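Local coordinates for putative GH105 family protein (Salmonella enterica subsp. enterica serovar Paratyphi A, PDB 3QWT) that is of unknown function but probably acts as a glycoside hydrolase of family GH105, whose relatives cleave unsaturated glucuronyl or galacturonyl residues from oligosaccharides, at residues H35-I40 and Y74-Y79; P177-G182 and E192-Q197. All blocks are in the same frame, centred on the assembly; numbering follows the deposited sequence.

Interaction 1: H35-I40 and Y74-Y79; sequences HNLVNI and YGMYHY
Leu37 and the selenomethionine Met76 meet end to end through their terminal methyls, Leu37 CD1 lying 3.5 Å from Met76 CE. That same methyl also lies against Val38, with CG1 3.8 Å from Met76 CE, so one terminal group of helix 67-83 carries the whole contact with two neighbouring residues of segment 35-40. The backbones stay well apart: the nearest CA atoms, those of Leu37 and Met76, are 10.3 Å from each other, and the gap is bridged by side chains alone. Met76 spans it because its chain is extended beyond CG, which carries the selenium and CE outward and back toward the start of the helix. On the other side Leu37 CG stands anti to the backbone N (chi1 -160°), and CD1 leads on toward the methyl. Val38 is met obliquely, through CG1 and not CG2. No hydrogen bond crosses between the segments; the contact is purely apolar, and both Leu37 and Met76 are buried. The chain turns sharply here, in a type I beta turn from Leu37 to Ile40 in which Ile40 N is bonded to Leu37 O at 3.1 Å. Leu37 points at the opposite helix, whereas Val38 brings only its CG1 against the methyl. Met88 and Ile91 of helix 86-102 also pack on Met76, Ile91 touches Val38 as well, and Met370 of helix 363-377 touches Leu37. Joining the last part of helix 23-37 and the turn after it to the middle of helix 67-83 through a hydrophobic cluster, the contact belongs to the helical packing of an alpha/alpha toroid, the fold of this family.

Interaction 2: P177-G182 and E192-Q197; sequences PLAKIG and EEATYQ
Helices 170-184 and 188-205 run nearly antiparallel at segments 177-182 and 192-197, with a signed crossing angle of -153°. Their local axes are 8.7 Å apart at closest approach. The backbones come nearest at two alanines, the CA atoms of Ala179 and Ala194 being 5.6 Å apart. Their small side chains allow this approach: Ala179 CB meets Ala194 CB at 3.9 Å, methyl against methyl, and Ala194 CB also lies 4.1 Å from Ala179 N. Beside this pair, the methyl CD2 of Leu178 lies across the aliphatic part of Glu193, 3.9 Å from Glu193 CG. Glu193 CG is anti to the backbone N, and a bend at chi2 of 64° then turns the carboxylate away from helix 170-184. There OE1 of Glu193 accepts a hydrogen bond of 2.9 Å from NE2 of Gln197, one turn on. The bond is fairly straight, with an N-H...O angle of 160°. The donor comes from the syn side but tilted out of the carboxylate plane, while the acceptor lies close to the amide plane of Gln197. Glu193 OE1 is also bridged to Arg147, and OE2 forms a salt bridge with Arg258 of the second subunit, so both oxygens of this buried acid have cationic partners, which would probably favour its ionised form. The amide of Gln197 is held further by Gly151 O and Met153 N. Joined by a link of only three residues, the two helices form an antiparallel helical hairpin of the alpha/alpha toroid: helix 131-143 packs on Leu178 and Glu193, helix 231-248 on Ala179 and Thr195, and the second subunit lies against Glu192, Thr195 and Tyr196.

Interaction 1 and interaction 2 follow one another along the chain, the first closing before the second opens. Their centres are about 25 Å apart and their nearest atoms about 7 Å, without touching. Tyr120 ties the two neighbourhoods together, since its ring meets Tyr77 of segment 74-79 and makes a cation-pi contact with Lys180 of segment 177-182. Helix 231-248 is a second common neighbour, bonded to Tyr74 through Asp243 and packed against the alanine contact of interaction 2. Interaction 1 lies wholly within one subunit, its centre about 13 Å from that of the chain, whereas interaction 2, with its centre about 16 Å from the same point, has a neighbouring copy beside it.

Interaction 1: H35-I40 and Y74-Y79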
ATOM      1  N   HIS A  35     -27.741  14.628 -39.542  1.00 45.68           N
ATOM      2  CA  HIS A  35     -28.800  14.185 -40.435  1.00 50.00           C
ATOM      3  C   HIS A  35     -28.224  13.892 -41.813  1.00 51.66           C
ATOM      4  O   HIS A  35     -28.585  12.907 -42.466  1.00 50.03           O
ATOM      5  CB  HIS A  35     -29.902  15.239 -40.535  1.00 51.74           C
ATOM      6  CG  HIS A  35     -31.069  14.804 -41.365  1.00 57.21           C
ATOM      7  ND1 HIS A  35     -31.255  15.220 -42.670  1.00 54.53           N
ATOM      8  CD2 HIS A  35     -32.098  13.971 -41.087  1.00 54.13           C
ATOM      9  CE1 HIS A  35     -32.349  14.665 -43.151  1.00 55.66           C
ATOM     10  NE2 HIS A  35     -32.883  13.905 -42.212  1.00 58.74           N
ATOM     11  N   ASN A  36     -27.309  14.749 -42.240  1.00 47.66           N
ATOM     12  CA  ASN A  36     -26.605  14.552 -43.495  1.00 51.96           C
ATOM     13  C   ASN A  36     -25.835  13.214 -43.516  1.00 51.41           C
ATOM     14  O   ASN A  36     -26.032  12.379 -44.400  1.00 53.36           O
ATOM     15  CB  ASN A  36     -25.676  15.751 -43.751  1.00 49.96           C
ATOM     16  CG  ASN A  36     -25.312  15.907 -45.209  1.00 49.37           C
ATOM     17  OD1 ASN A  36     -24.304  15.376 -45.660  1.00 52.35           O
ATOM     18  ND2 ASN A  36     -26.135  16.644 -45.957  1.00 47.18           N
ATOM     19  N   LEU A  37     -24.979  13.008 -42.521  1.00 45.85           N
ATOM     20  CA  LEU A  37     -24.161  11.797 -42.419  1.00 41.95           C
ATOM     21  C   LEU A  37     -24.934  10.498 -42.643  1.00 44.43           C
ATOM     22  O   LEU A  37     -24.602   9.723 -43.537  1.00 49.82           O
ATOM     23  CB  LEU A  37     -23.465  11.747 -41.055  1.00 43.05           C
ATOM     24  CG  LEU A  37     -22.232  10.862 -40.845  1.00 48.23           C
ATOM     25  CD1 LEU A  37     -21.666  11.079 -39.433  1.00 43.57           C
ATOM     26  CD2 LEU A  37     -22.515   9.387 -41.075  1.00 50.92           C
ATOM     27  N   VAL A  38     -25.943  10.250 -41.813  1.00 41.43           N
ATOM     28  CA  VAL A  38     -26.730   9.029 -41.895  1.00 44.12           C
ATOM     29  C   VAL A  38     -27.512   8.910 -43.206  1.00 50.96           C
ATOM     30  O   VAL A  38     -28.082   7.862 -43.508  1.00 48.23           O
ATOM     31  CB  VAL A  38     -27.690   8.918 -40.709  1.00 45.39           C
ATOM     32  CG1 VAL A  38     -26.903   9.052 -39.425  1.00 50.24           C
ATOM     33  CG2 VAL A  38     -28.760   9.988 -40.781  1.00 40.90           C
ATOM     34  N   ASN A  39     -27.511   9.982 -43.991  1.00 52.20           N
ATOM     35  CA  ASN A  39     -28.219   9.987 -45.258  1.00 52.51           C
ATOM     36  C   ASN A  39     -27.322  10.130 -46.474  1.00 55.61           C
ATOM     37  O   ASN A  39     -27.809  10.415 -47.560  1.00 56.40           O
ATOM     38  CB  ASN A  39     -29.267  11.093 -45.270  1.00 50.45           C
ATOM     39  CG  ASN A  39     -30.482  10.732 -44.468  1.00 55.82           C
ATOM     40  OD1 ASN A  39     -30.833  11.417 -43.507  1.00 58.97           O
ATOM     41  ND2 ASN A  39     -31.129   9.635 -44.845  1.00 56.97           N
ATOM     42  N   ILE A  40     -26.024   9.913 -46.295  1.00 56.03           N
ATOM     43  CA  ILE A  40     -25.091   9.936 -47.415  1.00 56.60           C
ATOM     44  C   ILE A  40     -25.312   8.707 -48.288  1.00 59.54           C
ATOM     45  O   ILE A  40     -25.553   7.612 -47.781  1.00 62.87           O
ATOM     46  CB  ILE A  40     -23.630   9.963 -46.935  1.00 57.36           C
ATOM     47  CG1 ILE A  40     -23.398  11.150 -45.997  1.00 65.40           C
ATOM     48  CG2 ILE A  40     -22.682  10.024 -48.122  1.00 64.95           C
ATOM     49  CD1 ILE A  40     -23.004  12.422 -46.711  1.00 73.88           C
ATOM     50  N   TYR A  74     -17.446   8.134 -33.429  1.00 30.58           N
ATOM     51  CA  TYR A  74     -16.723   8.803 -32.347  1.00 35.39           C
ATOM     52  C   TYR A  74     -17.176  10.261 -32.228  1.00 36.27           C
ATOM     53  O   TYR A  74     -17.444  10.762 -31.133  1.00 33.06           O
ATOM     54  CB  TYR A  74     -15.223   8.708 -32.601  1.00 36.56           C
ATOM     55  CG  TYR A  74     -14.343   9.098 -31.450  1.00 38.56           C
ATOM     56  CD1 TYR A  74     -14.578   8.611 -30.174  1.00 38.44           C
ATOM     57  CD2 TYR A  74     -13.245   9.926 -31.649  1.00 41.28           C
ATOM     58  CE1 TYR A  74     -13.758   8.954 -29.120  1.00 41.97           C
ATOM     59  CE2 TYR A  74     -12.419  10.273 -30.609  1.00 45.64           C
ATOM     60  CZ  TYR A  74     -12.677   9.782 -29.339  1.00 46.73           C
ATOM     61  OH  TYR A  74     -11.852  10.122 -28.292  1.00 41.36           O
ATOM     62  N   GLY A  75     -17.288  10.935 -33.369  1.00 40.37           N
ATOM     63  CA  GLY A  75     -17.794  12.295 -33.388  1.00 36.45           C
ATOM     64  C   GLY A  75     -19.176  12.371 -32.762  1.00 35.34           C
ATOM     65  O   GLY A  75     -19.440  13.223 -31.920  1.00 34.21           O
HETATM   66  N   MSE A  76     -20.062  11.472 -33.173  1.00 43.29           N
HETATM   67  CA  MSE A  76     -21.381  11.359 -32.553  1.00 43.02           C
HETATM   68  C   MSE A  76     -21.268  11.115 -31.054  1.00 41.94           C
HETATM   69  O   MSE A  76     -21.973  11.749 -30.257  1.00 38.51           O
HETATM   70  CB  MSE A  76     -22.175  10.216 -33.186  1.00 41.11           C
HETATM   71  CG  MSE A  76     -22.637  10.491 -34.603  1.00 49.56           C
HETATM   72 SE   MSE A  76     -23.730   9.011 -35.299  0.84 65.49          SE
HETATM   73  CE  MSE A  76     -23.943   9.653 -37.128  1.00 68.61           C
ATOM     74  N   TYR A  77     -20.389  10.191 -30.665  1.00 39.54           N
ATOM     75  CA  TYR A  77     -20.280   9.844 -29.253  1.00 39.33           C
ATOM     76  C   TYR A  77     -19.942  11.095 -28.461  1.00 36.60           C
ATOM     77  O   TYR A  77     -20.567  11.382 -27.446  1.00 37.00           O
ATOM     78  CB  TYR A  77     -19.247   8.745 -28.972  1.00 37.46           C
ATOM     79  CG  TYR A  77     -19.200   8.459 -27.494  1.00 36.49           C
ATOM     80  CD1 TYR A  77     -20.239   7.773 -26.882  1.00 37.99           C
ATOM     81  CD2 TYR A  77     -18.164   8.941 -26.697  1.00 34.48           C
ATOM     82  CE1 TYR A  77     -20.240   7.542 -25.514  1.00 42.86           C
ATOM     83  CE2 TYR A  77     -18.160   8.715 -25.316  1.00 35.40           C
ATOM     84  CZ  TYR A  77     -19.204   8.013 -24.741  1.00 41.09           C
ATOM     85  OH  TYR A  77     -19.229   7.774 -23.388  1.00 47.08           O
ATOM     86  N   HIS A  78     -18.961  11.844 -28.953  1.00 33.95           N
ATOM     87  CA  HIS A  78     -18.556  13.095 -28.310  1.00 36.94           C
ATOM     88  C   HIS A  78     -19.750  13.991 -27.987  1.00 32.66           C
ATOM     89  O   HIS A  78     -19.963  14.368 -26.833  1.00 30.50           O
ATOM     90  CB  HIS A  78     -17.504  13.840 -29.156  1.00 33.79           C
ATOM     91  CG  HIS A  78     -16.099  13.456 -28.815  1.00 39.43           C
ATOM     92  ND1 HIS A  78     -15.297  14.221 -28.001  1.00 49.31           N
ATOM     93  CD2 HIS A  78     -15.370  12.358 -29.129  1.00 43.52           C
ATOM     94  CE1 HIS A  78     -14.129  13.624 -27.841  1.00 52.83           C
ATOM     95  NE2 HIS A  78     -14.149  12.490 -28.516  1.00 50.24           N
ATOM     96  N   TYR A  79     -20.545  14.304 -29.003  1.00 27.21           N
ATOM     97  CA  TYR A  79     -21.758  15.054 -28.757  1.00 30.11           C
ATOM     98  C   TYR A  79     -22.629  14.391 -27.689  1.00 32.24           C
ATOM     99  O   TYR A  79     -23.063  15.049 -26.736  1.00 36.03           O
ATOM    100  CB  TYR A  79     -22.546  15.280 -30.043  1.00 34.07           C
ATOM    101  CG  TYR A  79     -23.630  16.341 -29.876  1.00 43.52           C
ATOM    102  CD1 TYR A  79     -23.294  17.687 -29.798  1.00 41.75           C
ATOM    103  CD2 TYR A  79     -24.977  15.996 -29.785  1.00 37.51           C
ATOM    104  CE1 TYR A  79     -24.263  18.663 -29.641  1.00 39.78           C
ATOM    105  CE2 TYR A  79     -25.954  16.967 -29.625  1.00 42.73           C
ATOM    106  CZ  TYR A  79     -25.586  18.304 -29.552  1.00 45.29           C
ATOM    107  OH  TYR A  79     -26.536  19.289 -29.384  1.00 46.42           O
TER

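Interaction 2: P177-G182 and E192-Q197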
ATOM      1  N   PRO A 177      -8.194   3.147 -30.009  1.00 31.91           N
ATOM      2  CA  PRO A 177      -9.170   2.156 -29.528  1.00 31.16           C
ATOM      3  C   PRO A 177      -8.538   1.138 -28.591  1.00 29.77           C
ATOM      4  O   PRO A 177      -9.146   0.757 -27.592  1.00 30.84           O
ATOM      5  CB  PRO A 177      -9.640   1.469 -30.815  1.00 30.31           C
ATOM      6  CG  PRO A 177      -9.477   2.521 -31.873  1.00 33.80           C
ATOM      7  CD  PRO A 177      -8.291   3.360 -31.469  1.00 32.42           C
ATOM      8  N   LEU A 178      -7.327   0.700 -28.910  1.00 31.21           N
ATOM      9  CA  LEU A 178      -6.645  -0.284 -28.070  1.00 30.61           C
ATOM     10  C   LEU A 178      -6.351   0.262 -26.670  1.00 28.52           C
ATOM     11  O   LEU A 178      -6.611  -0.393 -25.672  1.00 24.14           O
ATOM     12  CB  LEU A 178      -5.354  -0.760 -28.727  1.00 22.40           C
ATOM     13  CG  LEU A 178      -4.524  -1.679 -27.842  1.00 23.30           C
ATOM     14  CD1 LEU A 178      -5.272  -2.996 -27.517  1.00 17.47           C
ATOM     15  CD2 LEU A 178      -3.205  -1.951 -28.526  1.00 26.80           C
ATOM     16  N   ALA A 179      -5.809   1.469 -26.615  1.00 28.35           N
ATOM     17  CA  ALA A 179      -5.642   2.202 -25.366  1.00 23.78           C
ATOM     18  C   ALA A 179      -6.948   2.284 -24.565  1.00 18.84           C
ATOM     19  O   ALA A 179      -6.973   2.016 -23.365  1.00 26.14           O
ATOM     20  CB  ALA A 179      -5.143   3.605 -25.663  1.00 21.68           C
ATOM     21  N   LYS A 180      -8.036   2.664 -25.213  1.00 20.03           N
ATOM     22  CA  LYS A 180      -9.260   2.883 -24.454  1.00 23.17           C
ATOM     23  C   LYS A 180      -9.711   1.557 -23.841  1.00 28.79           C
ATOM     24  O   LYS A 180     -10.031   1.480 -22.646  1.00 27.54           O
ATOM     25  CB  LYS A 180     -10.351   3.520 -25.313  1.00 26.95           C
ATOM     26  CG  LYS A 180     -11.743   3.507 -24.675  1.00 28.84           C
ATOM     27  CD  LYS A 180     -11.785   4.243 -23.347  1.00 24.51           C
ATOM     28  CE  LYS A 180     -13.233   4.417 -22.853  1.00 34.82           C
ATOM     29  NZ  LYS A 180     -13.374   5.078 -21.502  1.00 29.97           N
ATOM     30  N   ILE A 181      -9.677   0.507 -24.651  1.00 21.15           N
ATOM     31  CA  ILE A 181     -10.104  -0.808 -24.190  1.00 23.62           C
ATOM     32  C   ILE A 181      -9.218  -1.297 -23.048  1.00 27.90           C
ATOM     33  O   ILE A 181      -9.706  -1.905 -22.098  1.00 29.31           O
ATOM     34  CB  ILE A 181     -10.106  -1.835 -25.347  1.00 23.13           C
ATOM     35  CG1 ILE A 181     -11.112  -1.400 -26.409  1.00 25.81           C
ATOM     36  CG2 ILE A 181     -10.473  -3.219 -24.834  1.00 18.69           C
ATOM     37  CD1 ILE A 181     -11.261  -2.379 -27.538  1.00 36.04           C
ATOM     38  N   GLY A 182      -7.920  -1.014 -23.147  1.00 27.87           N
ATOM     39  CA  GLY A 182      -6.960  -1.418 -22.136  1.00 27.95           C
ATOM     40  C   GLY A 182      -7.306  -0.802 -20.790  1.00 33.64           C
ATOM     41  O   GLY A 182      -7.353  -1.483 -19.764  1.00 30.13           O
ATOM     42  N   GLU A 192       0.282  -0.301 -22.573  1.00 28.82           N
ATOM     43  CA  GLU A 192       1.735  -0.276 -22.760  1.00 27.02           C
ATOM     44  C   GLU A 192       2.032  -0.415 -24.257  1.00 30.11           C
ATOM     45  O   GLU A 192       2.842   0.326 -24.824  1.00 23.99           O
ATOM     46  CB  GLU A 192       2.453  -1.380 -21.955  1.00 27.97           C
ATOM     47  CG  GLU A 192       2.670  -1.062 -20.478  1.00 32.55           C
ATOM     48  CD  GLU A 192       3.095   0.398 -20.221  1.00 47.90           C
ATOM     49  OE1 GLU A 192       2.210   1.197 -19.849  1.00 66.35           O
ATOM     50  OE2 GLU A 192       4.293   0.757 -20.377  1.00 38.42           O
ATOM     51  N   GLU A 193       1.337  -1.347 -24.897  1.00 28.29           N
ATOM     52  CA  GLU A 193       1.495  -1.557 -26.324  1.00 28.23           C
ATOM     53  C   GLU A 193       1.165  -0.269 -27.062  1.00 28.98           C
ATOM     54  O   GLU A 193       1.874   0.140 -27.986  1.00 24.87           O
ATOM     55  CB  GLU A 193       0.571  -2.686 -26.793  1.00 26.59           C
ATOM     56  CG  GLU A 193       0.555  -2.872 -28.301  1.00 32.64           C
ATOM     57  CD  GLU A 193       1.909  -3.311 -28.877  1.00 32.77           C
ATOM     58  OE1 GLU A 193       2.115  -3.166 -30.101  1.00 29.96           O
ATOM     59  OE2 GLU A 193       2.759  -3.820 -28.117  1.00 35.06           O
ATOM     60  N   ALA A 194       0.079   0.366 -26.646  1.00 23.05           N
ATOM     61  CA  ALA A 194      -0.389   1.587 -27.297  1.00 32.15           C
ATOM     62  C   ALA A 194       0.648   2.734 -27.224  1.00 24.29           C
ATOM     63  O   ALA A 194       0.917   3.414 -28.206  1.00 26.73           O
ATOM     64  CB  ALA A 194      -1.735   2.011 -26.703  1.00 28.29           C
ATOM     65  N   THR A 195       1.231   2.918 -26.051  1.00 29.38           N
ATOM     66  CA  THR A 195       2.274   3.916 -25.836  1.00 30.29           C
ATOM     67  C   THR A 195       3.490   3.628 -26.676  1.00 30.63           C
ATOM     68  O   THR A 195       4.058   4.536 -27.297  1.00 29.22           O
ATOM     69  CB  THR A 195       2.698   3.919 -24.377  1.00 29.70           C
ATOM     70  OG1 THR A 195       1.533   4.153 -23.589  1.00 30.21           O
ATOM     71  CG2 THR A 195       3.750   5.024 -24.103  1.00 15.43           C
ATOM     72  N   TYR A 196       3.902   2.361 -26.694  1.00 25.74           N
ATOM     73  CA  TYR A 196       5.019   1.987 -27.540  1.00 27.99           C
ATOM     74  C   TYR A 196       4.719   2.319 -29.002  1.00 30.71           C
ATOM     75  O   TYR A 196       5.558   2.891 -29.701  1.00 22.90           O
ATOM     76  CB  TYR A 196       5.396   0.526 -27.371  1.00 22.11           C
ATOM     77  CG  TYR A 196       6.484   0.084 -28.306  1.00 26.46           C
ATOM     78  CD1 TYR A 196       7.821   0.381 -28.037  1.00 25.72           C
ATOM     79  CD2 TYR A 196       6.181  -0.609 -29.481  1.00 27.10           C
ATOM     80  CE1 TYR A 196       8.830  -0.015 -28.888  1.00 26.95           C
ATOM     81  CE2 TYR A 196       7.193  -1.022 -30.353  1.00 30.10           C
ATOM     82  CZ  TYR A 196       8.519  -0.712 -30.044  1.00 33.27           C
ATOM     83  OH  TYR A 196       9.528  -1.097 -30.887  1.00 32.28           O
ATOM     84  N   GLN A 197       3.518   1.991 -29.462  1.00 26.39           N
ATOM     85  CA  GLN A 197       3.194   2.299 -30.843  1.00 25.04           C
ATOM     86  C   GLN A 197       3.329   3.816 -31.110  1.00 32.22           C
ATOM     87  O   GLN A 197       3.842   4.223 -32.154  1.00 34.33           O
ATOM     88  CB  GLN A 197       1.817   1.763 -31.225  1.00 23.69           C
ATOM     89  CG  GLN A 197       1.771   0.236 -31.364  1.00 29.18           C
ATOM     90  CD  GLN A 197       2.773  -0.278 -32.397  1.00 41.71           C
ATOM     91  OE1 GLN A 197       3.038   0.387 -33.410  1.00 36.60           O
ATOM     92  NE2 GLN A 197       3.346  -1.456 -32.139  1.00 36.65           N
TER